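PDB 5G0A: transaminase from Bacillus megaterium, which catalyses pyridoxal-5'-phosphate-dependent transfer of amino groups, acting as an S-selective omega-transaminase of the class-III aminotransferase family. Local coordinates for residues B[142-147]-B[249-254]. Residues are numbered along the deposited sequence; the frame is centred on the assembly and turned at random.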
loop_
_atom_site.group_PDB
_atom_site.type_symbol
_atom_site.label_atom_id
_atom_site.label_comp_id
_atom_site.label_asym_id
_atom_site.label_seq_id
_atom_site.Cartn_x
_atom_site.Cartn_y
_atom_site.Cartn_z
ATOM N N VAL B 142 -13.143 -7.330 4.540
ATOM C CA VAL B 142 -13.931 -6.416 5.363
ATOM C C VAL B 142 -13.902 -6.912 6.799
ATOM O O VAL B 142 -14.251 -8.078 7.075
ATOM C CB VAL B 142 -15.398 -6.376 4.870
ATOM C CG1 VAL B 142 -16.231 -5.460 5.759
ATOM C CG2 VAL B 142 -15.446 -5.936 3.419
ATOM N N THR B 143 -13.485 -6.014 7.691
ATOM C CA THR B 143 -13.530 -6.251 9.130
ATOM C C THR B 143 -14.481 -5.231 9.786
ATOM O O THR B 143 -15.181 -4.479 9.079
ATOM C CB THR B 143 -12.114 -6.138 9.710
ATOM O OG1 THR B 143 -12.100 -6.680 11.038
ATOM C CG2 THR B 143 -11.634 -4.654 9.701
ATOM N N ARG B 144 -14.557 -5.222 11.116
ATOM C CA ARG B 144 -15.411 -4.253 11.820
ATOM C C ARG B 144 -14.617 -3.441 12.827
ATOM O O ARG B 144 -13.667 -3.941 13.424
ATOM C CB ARG B 144 -16.594 -4.933 12.550
ATOM C CG ARG B 144 -17.587 -5.660 11.631
ATOM C CD ARG B 144 -17.199 -7.125 11.378
ATOM N NE ARG B 144 -16.841 -7.799 12.638
ATOM C CZ ARG B 144 -17.715 -8.221 13.552
ATOM N NH1 ARG B 144 -19.033 -8.072 13.356
ATOM N NH2 ARG B 144 -17.277 -8.785 14.679
ATOM N N GLU B 145 -15.054 -2.205 13.051
ATOM C CA GLU B 145 -14.574 -1.396 14.171
ATOM C C GLU B 145 -14.578 -2.239 15.455
ATOM O O GLU B 145 -15.550 -2.940 15.722
ATOM C CB GLU B 145 -15.457 -0.144 14.369
ATOM C CG GLU B 145 -14.809 0.838 15.345
ATOM C CD GLU B 145 -15.696 1.978 15.828
ATOM O OE1 GLU B 145 -16.939 1.884 15.745
ATOM O OE2 GLU B 145 -15.127 2.983 16.306
ATOM N N HIS B 146 -13.486 -2.144 16.212
ATOM C CA HIS B 146 -13.251 -2.843 17.484
ATOM C C HIS B 146 -12.964 -4.343 17.395
ATOM O O HIS B 146 -12.804 -4.987 18.445
ATOM C CB HIS B 146 -14.377 -2.608 18.510
ATOM C CG HIS B 146 -14.775 -1.171 18.666
ATOM N ND1 HIS B 146 -13.861 -0.146 18.764
ATOM C CD2 HIS B 146 -15.997 -0.596 18.767
ATOM C CE1 HIS B 146 -14.504 1.003 18.913
ATOM N NE2 HIS B 146 -15.798 0.757 18.917
ATOM N N ASP B 147 -12.864 -4.900 16.186
ATOM C CA ASP B 147 -12.497 -6.314 16.066
ATOM C C ASP B 147 -11.043 -6.480 16.472
ATOM O O ASP B 147 -10.208 -5.624 16.181
ATOM C CB ASP B 147 -12.632 -6.837 14.629
ATOM C CG ASP B 147 -14.003 -7.395 14.319
ATOM O OD1 ASP B 147 -14.947 -7.173 15.102
ATOM O OD2 ASP B 147 -14.122 -8.111 13.298
ATOM N N TYR B 249 -28.964 -10.272 18.264
ATOM C CA TYR B 249 -29.127 -11.619 17.729
ATOM C C TYR B 249 -29.097 -11.674 16.206
ATOM O O TYR B 249 -28.604 -12.633 15.631
ATOM C CB TYR B 249 -30.438 -12.264 18.217
ATOM C CG TYR B 249 -30.617 -13.630 17.609
ATOM C CD1 TYR B 249 -29.942 -14.728 18.134
ATOM C CD2 TYR B 249 -31.406 -13.817 16.468
ATOM C CE1 TYR B 249 -30.072 -15.982 17.568
ATOM C CE2 TYR B 249 -31.534 -15.071 15.886
ATOM C CZ TYR B 249 -30.864 -16.145 16.445
ATOM O OH TYR B 249 -30.976 -17.400 15.891
ATOM N N GLU B 250 -29.662 -10.656 15.558
ATOM C CA GLU B 250 -29.891 -10.696 14.128
ATOM C C GLU B 250 -28.665 -10.416 13.258
ATOM O O GLU B 250 -28.672 -10.720 12.067
ATOM C CB GLU B 250 -30.981 -9.706 13.744
ATOM C CG GLU B 250 -32.095 -10.356 12.952
ATOM C CD GLU B 250 -32.643 -11.585 13.648
ATOM O OE1 GLU B 250 -33.126 -11.445 14.786
ATOM O OE2 GLU B 250 -32.577 -12.694 13.063
ATOM N N TYR B 251 -27.653 -9.801 13.845
ATOM C CA TYR B 251 -26.458 -9.394 13.080
ATOM C C TYR B 251 -25.798 -10.539 12.291
ATOM O O TYR B 251 -25.609 -10.430 11.068
ATOM C CB TYR B 251 -25.450 -8.686 14.001
ATOM C CG TYR B 251 -24.208 -8.264 13.248
ATOM C CD1 TYR B 251 -24.168 -7.048 12.553
ATOM C CD2 TYR B 251 -23.095 -9.114 13.187
ATOM C CE1 TYR B 251 -23.032 -6.666 11.829
ATOM C CE2 TYR B 251 -21.953 -8.745 12.478
ATOM C CZ TYR B 251 -21.924 -7.533 11.809
ATOM O OH TYR B 251 -20.793 -7.188 11.114
ATOM N N ILE B 252 -25.455 -11.632 12.979
ATOM C CA ILE B 252 -24.756 -12.746 12.334
ATOM C C ILE B 252 -25.588 -13.425 11.228
ATOM O O ILE B 252 -25.100 -13.619 10.119
ATOM C CB ILE B 252 -24.173 -13.758 13.377
ATOM C CG1 ILE B 252 -23.011 -13.109 14.162
ATOM C CG2 ILE B 252 -23.723 -15.051 12.692
ATOM C CD1 ILE B 252 -21.778 -12.743 13.300
ATOM N N PRO B 253 -26.863 -13.761 11.506
ATOM C CA PRO B 253 -27.652 -14.261 10.386
ATOM C C PRO B 253 -27.705 -13.278 9.212
ATOM O O PRO B 253 -27.670 -13.705 8.049
ATOM C CB PRO B 253 -29.055 -14.489 11.013
ATOM C CG PRO B 253 -28.766 -14.749 12.452
ATOM C CD PRO B 253 -27.581 -13.873 12.791
ATOM N N GLN B 254 -27.765 -11.979 9.503
ATOM C CA GLN B 254 -27.799 -10.999 8.413
ATOM C C GLN B 254 -26.480 -10.908 7.640
ATOM O O GLN B 254 -26.482 -10.701 6.435
ATOM C CB GLN B 254 -28.267 -9.637 8.903
ATOM C CG GLN B 254 -29.782 -9.580 9.044
ATOM C CD GLN B 254 -30.301 -8.179 9.341
ATOM O OE1 GLN B 254 -29.648 -7.175 9.063
ATOM N NE2 GLN B 254 -31.507 -8.114 9.895
#
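Arg144 and Tyr251 meet end to end: their two long side chains span the 12.2 Å between the CA atoms and join through a single hydrogen bond. NH1 of Arg144 donates a hydrogen bond to the phenol oxygen, OH of Tyr251, at 3.0 Å and 154°, with that oxygen lying close to the guanidinium plane. The two planar groups are turned 40° from each other, and NH1 of Arg144 comes in obliquely at the hydroxyl end of the ring, 3.1 Å from CE2 of Tyr251.

Van der Waals contact is slight. The bend of the arginine chain at chi2 and chi3 brings its methylenes round beside the phenol oxygen, and both CG and CD of Arg144 lie 3.6 Å from OH of Tyr251. The tyrosine reaches out from helix 251-262, and its side chain also packs on Ser215 and Val216 of helix 214-226.

A salt bridge fixes the other flank of the guanidinium. NE of Arg144 points almost straight at OD2 of Asp147, 2.8 Å away and 2° out of the guanidinium plane, while NH2 of Arg144 makes a weak second bond to OD1 of Asp147. Together with the phenol, these bonds hold the buried group against rotation. The carboxylate is itself shared, OD2 of Asp147 with His149 NE2 and OD1 with Gln240.

The aspartate is brought back to the arginine by a type II beta turn from Arg144 to Asp147, closed by the bond from Asp147 N to Arg144 O (3.0 Å). This turn follows strand 140-144 of the central seven-stranded sheet, in the large domain of a fold-type I PLP enzyme. Asp147 holds the cofactor-pocket residue His149 from the second shell, and Arg144 and Tyr251 back it from behind.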